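Side-chain contacts in manganese-binding protein (Chlamydia trachomatis, PDB 6NSI), which binds iron, and also manganese and nickel, with a preference for ferrous iron, and delivers them to the membrane permease of an ABC transporter for import: residues E145-A150 against R176-S181; T105-W110 against D264-T269. One frame throughout, in Å; residues are numbered along the deposited sequence.

Contact 1: residues E145-A150 against R176-S181; sequences ELDRWA and RRYLSS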
ATOM      1  N   GLU A 145      -5.411  16.363  -3.684  1.00 36.49           N
ATOM      2  CA  GLU A 145      -5.280  16.626  -5.110  1.00 40.73           C
ATOM      3  C   GLU A 145      -4.747  15.400  -5.843  1.00 38.63           C
ATOM      4  O   GLU A 145      -5.223  15.061  -6.937  1.00 32.68           O
ATOM      5  CB  GLU A 145      -4.374  17.831  -5.340  1.00 47.20           C
ATOM      6  CG  GLU A 145      -4.343  18.281  -6.782  1.00 55.54           C
ATOM      7  CD  GLU A 145      -3.495  19.510  -6.965  1.00 67.04           C
ATOM      8  OE1 GLU A 145      -3.143  20.129  -5.936  1.00 67.36           O
ATOM      9  OE2 GLU A 145      -3.175  19.849  -8.127  1.00 76.47           O
ATOM     10  N   LEU A 146      -3.752  14.736  -5.250  1.00 33.69           N
ATOM     11  CA  LEU A 146      -3.253  13.464  -5.764  1.00 34.88           C
ATOM     12  C   LEU A 146      -4.379  12.448  -5.944  1.00 32.88           C
ATOM     13  O   LEU A 146      -4.442  11.749  -6.963  1.00 30.83           O
ATOM     14  CB  LEU A 146      -2.200  12.933  -4.797  1.00 32.72           C
ATOM     15  CG  LEU A 146      -1.005  12.115  -5.257  1.00 43.20           C
ATOM     16  CD1 LEU A 146      -0.593  12.481  -6.668  1.00 36.67           C
ATOM     17  CD2 LEU A 146       0.146  12.330  -4.253  1.00 35.42           C
ATOM     18  N   ASP A 147      -5.288  12.367  -4.967  1.00 28.70           N
ATOM     19  CA  ASP A 147      -6.391  11.411  -5.036  1.00 32.45           C
ATOM     20  C   ASP A 147      -7.351  11.740  -6.179  1.00 36.84           C
ATOM     21  O   ASP A 147      -7.773  10.843  -6.921  1.00 33.23           O
ATOM     22  CB  ASP A 147      -7.120  11.377  -3.687  1.00 31.27           C
ATOM     23  CG  ASP A 147      -8.305  10.443  -3.690  1.00 38.00           C
ATOM     24  OD1 ASP A 147      -8.102   9.210  -3.822  1.00 38.85           O
ATOM     25  OD2 ASP A 147      -9.443  10.941  -3.587  1.00 40.86           O
ATOM     26  N   ARG A 148      -7.714  13.019  -6.329  1.00 34.57           N
ATOM     27  CA  ARG A 148      -8.551  13.430  -7.452  1.00 35.00           C
ATOM     28  C   ARG A 148      -7.879  13.108  -8.778  1.00 35.01           C
ATOM     29  O   ARG A 148      -8.529  12.613  -9.709  1.00 34.05           O
ATOM     30  CB  ARG A 148      -8.852  14.937  -7.375  1.00 37.51           C
ATOM     31  CG  ARG A 148      -9.931  15.335  -6.377  1.00 46.34           C
ATOM     32  CD  ARG A 148     -10.393  16.797  -6.566  1.00 42.48           C
ATOM     33  NE  ARG A 148      -9.300  17.761  -6.434  1.00 52.84           N
ATOM     34  CZ  ARG A 148      -8.824  18.219  -5.274  1.00 54.16           C
ATOM     35  NH1 ARG A 148      -9.336  17.798  -4.120  1.00 50.20           N
ATOM     36  NH2 ARG A 148      -7.823  19.094  -5.267  1.00 52.55           N
ATOM     37  N   TRP A 149      -6.581  13.419  -8.891  1.00 32.31           N
ATOM     38  CA  TRP A 149      -5.832  13.123 -10.109  1.00 35.84           C
ATOM     39  C   TRP A 149      -5.858  11.631 -10.431  1.00 30.58           C
ATOM     40  O   TRP A 149      -6.038  11.241 -11.591  1.00 30.89           O
ATOM     41  CB  TRP A 149      -4.387  13.605  -9.967  1.00 29.30           C
ATOM     42  CG  TRP A 149      -3.486  13.067 -11.049  1.00 33.74           C
ATOM     43  CD1 TRP A 149      -3.375  13.528 -12.335  1.00 33.95           C
ATOM     44  CD2 TRP A 149      -2.587  11.953 -10.946  1.00 32.83           C
ATOM     45  NE1 TRP A 149      -2.452  12.782 -13.029  1.00 32.14           N
ATOM     46  CE2 TRP A 149      -1.956  11.806 -12.203  1.00 30.11           C
ATOM     47  CE3 TRP A 149      -2.251  11.071  -9.909  1.00 25.36           C
ATOM     48  CZ2 TRP A 149      -1.007  10.801 -12.459  1.00 31.94           C
ATOM     49  CZ3 TRP A 149      -1.302  10.082 -10.153  1.00 24.41           C
ATOM     50  CH2 TRP A 149      -0.690   9.954 -11.423  1.00 35.09           C
ATOM     51  N   ALA A 150      -5.665  10.784  -9.417  1.00 27.27           N
ATOM     52  CA  ALA A 150      -5.676   9.335  -9.638  1.00 28.76           C
ATOM     53  C   ALA A 150      -7.047   8.869 -10.113  1.00 30.23           C
ATOM     54  O   ALA A 150      -7.164   8.139 -11.107  1.00 26.95           O
ATOM     55  CB  ALA A 150      -5.274   8.603  -8.353  1.00 23.52           C
ATOM     56  N   ARG A 176     -10.955  -1.284  -5.361  1.00 23.18           N
ATOM     57  CA  ARG A 176     -12.278  -0.921  -4.860  1.00 28.48           C
ATOM     58  C   ARG A 176     -12.543   0.579  -5.019  1.00 27.10           C
ATOM     59  O   ARG A 176     -13.647   0.987  -5.404  1.00 29.87           O
ATOM     60  CB  ARG A 176     -12.395  -1.355  -3.390  1.00 29.05           C
ATOM     61  CG  ARG A 176     -13.825  -1.327  -2.802  1.00 34.31           C
ATOM     62  CD  ARG A 176     -13.834  -1.640  -1.284  1.00 32.72           C
ATOM     63  NE  ARG A 176     -13.039  -0.678  -0.513  1.00 42.99           N
ATOM     64  CZ  ARG A 176     -12.929  -0.659   0.824  1.00 51.38           C
ATOM     65  NH1 ARG A 176     -13.562  -1.569   1.570  1.00 53.82           N
ATOM     66  NH2 ARG A 176     -12.185   0.277   1.426  1.00 40.31           N
ATOM     67  N   ARG A 177     -11.536   1.418  -4.743  1.00 25.80           N
ATOM     68  CA  ARG A 177     -11.720   2.862  -4.860  1.00 28.16           C
ATOM     69  C   ARG A 177     -11.733   3.328  -6.312  1.00 34.11           C
ATOM     70  O   ARG A 177     -12.648   4.045  -6.726  1.00 29.60           O
ATOM     71  CB  ARG A 177     -10.632   3.624  -4.095  1.00 27.11           C
ATOM     72  CG  ARG A 177     -10.790   5.163  -4.302  1.00 26.42           C
ATOM     73  CD  ARG A 177     -10.187   5.984  -3.188  1.00 36.17           C
ATOM     74  NE  ARG A 177     -10.509   7.414  -3.257  1.00 33.93           N
ATOM     75  CZ  ARG A 177     -11.568   7.979  -2.664  1.00 47.13           C
ATOM     76  NH1 ARG A 177     -12.434   7.237  -1.975  1.00 36.85           N
ATOM     77  NH2 ARG A 177     -11.772   9.296  -2.749  1.00 41.45           N
ATOM     78  N   TYR A 178     -10.713   2.955  -7.094  1.00 27.75           N
ATOM     79  CA  TYR A 178     -10.428   3.629  -8.360  1.00 22.98           C
ATOM     80  C   TYR A 178     -10.893   2.880  -9.591  1.00 22.26           C
ATOM     81  O   TYR A 178     -10.984   3.488 -10.662  1.00 23.83           O
ATOM     82  CB  TYR A 178      -8.921   3.860  -8.533  1.00 18.43           C
ATOM     83  CG  TYR A 178      -8.316   4.742  -7.476  1.00 27.08           C
ATOM     84  CD1 TYR A 178      -8.724   6.066  -7.328  1.00 26.05           C
ATOM     85  CD2 TYR A 178      -7.343   4.241  -6.617  1.00 22.99           C
ATOM     86  CE1 TYR A 178      -8.172   6.875  -6.348  1.00 28.27           C
ATOM     87  CE2 TYR A 178      -6.779   5.032  -5.644  1.00 27.04           C
ATOM     88  CZ  TYR A 178      -7.188   6.354  -5.513  1.00 30.80           C
ATOM     89  OH  TYR A 178      -6.616   7.133  -4.523  1.00 28.15           O
ATOM     90  N   LEU A 179     -11.108   1.575  -9.493  1.00 22.32           N
ATOM     91  CA  LEU A 179     -11.416   0.764 -10.659  1.00 23.97           C
ATOM     92  C   LEU A 179     -12.864   0.307 -10.681  1.00 26.90           C
ATOM     93  O   LEU A 179     -13.292  -0.326 -11.660  1.00 26.46           O
ATOM     94  CB  LEU A 179     -10.475  -0.457 -10.717  1.00 17.49           C
ATOM     95  CG  LEU A 179      -8.992  -0.157 -10.986  1.00 19.38           C
ATOM     96  CD1 LEU A 179      -8.174  -1.449 -11.107  1.00 21.82           C
ATOM     97  CD2 LEU A 179      -8.793   0.720 -12.212  1.00 16.47           C
ATOM     98  N   SER A 180     -13.631   0.616  -9.639  1.00 26.30           N
ATOM     99  CA  SER A 180     -14.952   0.046  -9.445  1.00 30.57           C
ATOM    100  C   SER A 180     -15.994   1.141  -9.304  1.00 29.78           C
ATOM    101  O   SER A 180     -15.695   2.250  -8.858  1.00 30.31           O
ATOM    102  CB  SER A 180     -14.981  -0.843  -8.210  1.00 25.73           C
ATOM    103  OG  SER A 180     -13.817  -1.676  -8.195  1.00 26.26           O
ATOM    104  N   SER A 181     -17.224   0.792  -9.652  1.00 32.38           N
ATOM    105  CA  SER A 181     -18.373   1.679  -9.568  1.00 39.43           C
ATOM    106  C   SER A 181     -18.977   1.657  -8.169  1.00 43.14           C
ATOM    107  O   SER A 181     -18.738   0.741  -7.373  1.00 36.25           O
ATOM    108  CB  SER A 181     -19.438   1.262 -10.572  1.00 35.73           C
ATOM    109  OG  SER A 181     -20.088   0.087 -10.105  1.00 35.55           O
TER
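D147 and R177 meet head-on from their two helices and close a bidentate salt bridge. The guanidinium presents its NE side: R177 NE donates to D147 OD1 at 3.1 Å on the syn lone pair, and R177 NH2 donates to D147 OD2 at 3.0 Å. The two flat groups are turned 32° apart, and both acceptors sit somewhat off the guanidinium plane. R177 spans the gap because its chain runs extended from CG to NE, with CG anti to the backbone N (chi1 177°).

Y178 comes to the same carboxylate along another line, its ring plane 51° from that of the carboxylate. Y178 OH donates to D147 OD1 at 2.6 Å, nearly along the C-O axis. OD1 thus takes bonds from both R177 NE and Y178 OH, while R177 NH2 takes up OD2. This three-point hold should fix the rotation of the carboxylate and probably favours its charged form. One face of the Y178 ring lies against CG of R177, while A150 CB touches Y178 CE1 obliquely at 3.9 Å.

The bridge ties the long helix 129-154 to the end of helix 172-178; F270 of helix 266-280 packs on both A150 and Y178, and M107 of helix 107-124 lies against D147.

Contact 2: residues T105-W110 against D264-T269; sequences TDMRVW and DNYFST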
ATOM      1  N   THR A 105      -2.430   2.216  -0.733  1.00 22.08           N
ATOM      2  CA  THR A 105      -2.707   2.412  -2.152  1.00 21.22           C
ATOM      3  C   THR A 105      -3.995   3.179  -2.398  1.00 27.28           C
ATOM      4  O   THR A 105      -4.286   3.513  -3.552  1.00 29.32           O
ATOM      5  CB  THR A 105      -2.803   1.074  -2.890  1.00 24.25           C
ATOM      6  OG1 THR A 105      -3.994   0.386  -2.476  1.00 24.02           O
ATOM      7  CG2 THR A 105      -1.556   0.194  -2.605  1.00 24.38           C
ATOM      8  N   ASP A 106      -4.787   3.422  -1.357  1.00 23.56           N
ATOM      9  CA  ASP A 106      -5.991   4.232  -1.458  1.00 22.89           C
ATOM     10  C   ASP A 106      -5.636   5.584  -0.834  1.00 27.24           C
ATOM     11  O   ASP A 106      -5.493   5.694   0.388  1.00 27.95           O
ATOM     12  CB  ASP A 106      -7.158   3.526  -0.761  1.00 23.80           C
ATOM     13  CG  ASP A 106      -8.435   4.379  -0.695  1.00 37.78           C
ATOM     14  OD1 ASP A 106      -8.339   5.626  -0.740  1.00 31.25           O
ATOM     15  OD2 ASP A 106      -9.540   3.793  -0.566  1.00 23.90           O
ATOM     16  N   MET A 107      -5.466   6.600  -1.685  1.00 27.03           N
ATOM     17  CA  MET A 107      -4.951   7.894  -1.244  1.00 28.55           C
ATOM     18  C   MET A 107      -5.916   8.632  -0.318  1.00 33.18           C
ATOM     19  O   MET A 107      -5.479   9.483   0.460  1.00 34.82           O
ATOM     20  CB  MET A 107      -4.605   8.749  -2.468  1.00 27.82           C
ATOM     21  CG  MET A 107      -3.914  10.092  -2.154  1.00 36.51           C
ATOM     22  SD  MET A 107      -2.290   9.988  -1.350  1.00 32.58           S
ATOM     23  CE  MET A 107      -1.309   9.017  -2.500  1.00 30.99           C
ATOM     24  N   ARG A 108      -7.213   8.325  -0.365  1.00 27.81           N
ATOM     25  CA  ARG A 108      -8.112   8.916   0.626  1.00 31.98           C
ATOM     26  C   ARG A 108      -7.905   8.284   1.995  1.00 35.82           C
ATOM     27  O   ARG A 108      -7.872   8.984   3.018  1.00 34.67           O
ATOM     28  CB  ARG A 108      -9.565   8.765   0.192  1.00 38.88           C
ATOM     29  CG  ARG A 108     -10.550   9.351   1.196  1.00 40.01           C
ATOM     30  CD  ARG A 108     -11.926   8.722   1.050  1.00 48.43           C
ATOM     31  NE  ARG A 108     -12.003   7.411   1.694  1.00 50.19           N
ATOM     32  CZ  ARG A 108     -12.091   7.221   3.009  1.00 49.97           C
ATOM     33  NH1 ARG A 108     -12.113   8.266   3.836  1.00 51.28           N
ATOM     34  NH2 ARG A 108     -12.155   5.983   3.496  1.00 44.57           N
ATOM     35  N   VAL A 109      -7.761   6.957   2.036  1.00 29.73           N
ATOM     36  CA  VAL A 109      -7.511   6.285   3.307  1.00 33.93           C
ATOM     37  C   VAL A 109      -6.151   6.703   3.865  1.00 31.05           C
ATOM     38  O   VAL A 109      -6.033   7.043   5.046  1.00 34.10           O
ATOM     39  CB  VAL A 109      -7.638   4.754   3.131  1.00 31.41           C
ATOM     40  CG1 VAL A 109      -7.374   4.011   4.450  1.00 28.98           C
ATOM     41  CG2 VAL A 109      -9.033   4.389   2.596  1.00 31.91           C
ATOM     42  N   TRP A 110      -5.109   6.729   3.022  1.00 33.04           N
ATOM     43  CA  TRP A 110      -3.792   7.109   3.524  1.00 31.25           C
ATOM     44  C   TRP A 110      -3.761   8.573   3.956  1.00 32.99           C
ATOM     45  O   TRP A 110      -2.992   8.940   4.852  1.00 32.80           O
ATOM     46  CB  TRP A 110      -2.715   6.832   2.474  1.00 29.89           C
ATOM     47  CG  TRP A 110      -1.352   6.567   3.091  1.00 27.06           C
ATOM     48  CD1 TRP A 110      -0.189   7.235   2.827  1.00 27.70           C
ATOM     49  CD2 TRP A 110      -1.021   5.560   4.067  1.00 29.86           C
ATOM     50  NE1 TRP A 110       0.846   6.712   3.571  1.00 33.01           N
ATOM     51  CE2 TRP A 110       0.366   5.677   4.334  1.00 30.94           C
ATOM     52  CE3 TRP A 110      -1.754   4.563   4.728  1.00 24.59           C
ATOM     53  CZ2 TRP A 110       1.025   4.854   5.246  1.00 24.76           C
ATOM     54  CZ3 TRP A 110      -1.085   3.736   5.636  1.00 28.32           C
ATOM     55  CH2 TRP A 110       0.283   3.892   5.882  1.00 28.54           C
ATOM     56  N   ASP A 264      11.407   5.965  -5.034  1.00 43.36           N
ATOM     57  CA  ASP A 264      12.201   7.107  -4.512  1.00 45.82           C
ATOM     58  C   ASP A 264      11.540   7.655  -3.245  1.00 44.20           C
ATOM     59  O   ASP A 264      12.207   7.792  -2.243  1.00 41.76           O
ATOM     60  CB  ASP A 264      12.308   8.226  -5.538  1.00 45.11           C
ATOM     61  CG  ASP A 264      12.932   9.467  -4.940  1.00 63.16           C
ATOM     62  OD1 ASP A 264      13.942   9.322  -4.230  1.00 69.67           O
ATOM     63  OD2 ASP A 264      12.393  10.558  -5.162  1.00 65.08           O
ATOM     64  N   ASN A 265      10.247   7.937  -3.332  1.00 39.70           N
ATOM     65  CA  ASN A 265       9.428   8.430  -2.199  1.00 37.38           C
ATOM     66  C   ASN A 265       8.015   7.878  -2.376  1.00 34.26           C
ATOM     67  O   ASN A 265       7.638   7.582  -3.500  1.00 31.70           O
ATOM     68  CB  ASN A 265       9.432   9.948  -2.064  1.00 36.05           C
ATOM     69  CG  ASN A 265       8.736  10.634  -3.210  1.00 42.02           C
ATOM     70  OD1 ASN A 265       7.536  10.808  -3.183  1.00 35.78           O
ATOM     71  ND2 ASN A 265       9.490  11.026  -4.215  1.00 38.64           N
ATOM     72  N   TYR A 266       7.268   7.795  -1.290  1.00 29.70           N
ATOM     73  CA  TYR A 266       5.933   7.204  -1.353  1.00 31.52           C
ATOM     74  C   TYR A 266       5.058   7.914  -2.382  1.00 35.96           C
ATOM     75  O   TYR A 266       4.274   7.268  -3.092  1.00 24.51           O
ATOM     76  CB  TYR A 266       5.268   7.235   0.025  1.00 28.88           C
ATOM     77  CG  TYR A 266       3.751   7.107  -0.022  1.00 26.77           C
ATOM     78  CD1 TYR A 266       3.144   5.866  -0.174  1.00 23.76           C
ATOM     79  CD2 TYR A 266       2.928   8.236   0.076  1.00 24.66           C
ATOM     80  CE1 TYR A 266       1.766   5.740  -0.224  1.00 28.59           C
ATOM     81  CE2 TYR A 266       1.537   8.121   0.022  1.00 31.68           C
ATOM     82  CZ  TYR A 266       0.962   6.868  -0.126  1.00 29.31           C
ATOM     83  OH  TYR A 266      -0.419   6.735  -0.188  1.00 27.96           O
ATOM     84  N   PHE A 267       5.183   9.239  -2.488  1.00 28.85           N
ATOM     85  CA  PHE A 267       4.249  10.000  -3.312  1.00 29.57           C
ATOM     86  C   PHE A 267       4.514   9.774  -4.794  1.00 35.17           C
ATOM     87  O   PHE A 267       3.589   9.491  -5.558  1.00 30.53           O
ATOM     88  CB  PHE A 267       4.318  11.489  -2.955  1.00 30.51           C
ATOM     89  CG  PHE A 267       3.964  11.763  -1.526  1.00 32.70           C
ATOM     90  CD1 PHE A 267       2.632  11.835  -1.131  1.00 32.76           C
ATOM     91  CD2 PHE A 267       4.960  11.900  -0.561  1.00 30.96           C
ATOM     92  CE1 PHE A 267       2.290  12.054   0.190  1.00 32.67           C
ATOM     93  CE2 PHE A 267       4.626  12.118   0.763  1.00 31.22           C
ATOM     94  CZ  PHE A 267       3.284  12.198   1.139  1.00 33.57           C
ATOM     95  N   SER A 268       5.775   9.886  -5.215  1.00 30.31           N
ATOM     96  CA  SER A 268       6.126   9.591  -6.598  1.00 33.84           C
ATOM     97  C   SER A 268       5.815   8.140  -6.955  1.00 29.92           C
ATOM     98  O   SER A 268       5.507   7.838  -8.113  1.00 33.03           O
ATOM     99  CB  SER A 268       7.609   9.895  -6.833  1.00 38.48           C
ATOM    100  OG  SER A 268       7.927  11.231  -6.451  1.00 45.23           O
ATOM    101  N   THR A 269       5.904   7.233  -5.980  1.00 29.20           N
ATOM    102  CA  THR A 269       5.600   5.824  -6.226  1.00 30.15           C
ATOM    103  C   THR A 269       4.118   5.630  -6.536  1.00 24.94           C
ATOM    104  O   THR A 269       3.761   4.923  -7.488  1.00 25.65           O
ATOM    105  CB  THR A 269       6.007   4.979  -5.017  1.00 27.93           C
ATOM    106  OG1 THR A 269       7.420   5.093  -4.811  1.00 30.58           O
ATOM    107  CG2 THR A 269       5.660   3.515  -5.277  1.00 27.92           C
TER
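Y266 pushes its phenol end between M107 and W110, and most of the contact is made by these three buried side chains. Among the aromatic contacts, the five-membered ring of W110 and the Y266 ring lie obliquely, planes at 48°, neither stacked nor perpendicular. W110 NE1 sits over one face of the phenol, offset toward its rim; the exact closeness of the two rings is doubtful. Both side chains carry CG anti to the backbone N, chi1 -153° in W110 and 160° in Y266, which brings the rings together.

The apolar part belongs to M107, whose chain bends at chi2 and chi3 and runs alongside the tyrosine, pointing the other way. Its methyl CE rests 3.9 Å from Y266 CE2. The same methyl also lies beside the tyrosine hydroxyl.

No hydrogen bond joins the two segments; the polar ends are satisfied elsewhere, Y266 OH by W104 O and W110 NE1 by M10 O.

Side-chain N-caps close the first turn of both helices. D106 OD1 accepts from V109 N at 3.1 Å and more weakly from R108 N, and N265 OD1 accepts from S268 N at 2.8 Å. In return N265 ND2 donates to S268 OG at 2.7 Å.

Two N-capped helix starts, of helices 107-124 and 266-280, thus meet through a buried Tyr-Trp pair flanked by a methionine, beside helix 129-154, where M107 and F267 both touch M143, in a fold consistent with a family 9 solute-binding protein.

In the fold
The centres of contacts 1 and 2 are 12 Å apart, and both segments of contact 1 fall, in sequence, between the two of contact 2. They meet directly: Y178 OH lies 3.1 Å from M107 N, probably hydrogen-bonded, and R177 NE forms a long, weak ion pair with D106 OD1. These links join helix 172-178 to the start of helix 107-124; contact 1 adds helix 129-154 and contact 2 adds helix 266-280. The iron(III) ion, held by H36, H102, H168 and D260, is near but not touched: the W110 side chain is about 12 Å from it and about 9 Å from that of H102, while the Y178 side chain is about 11 Å from that of H102.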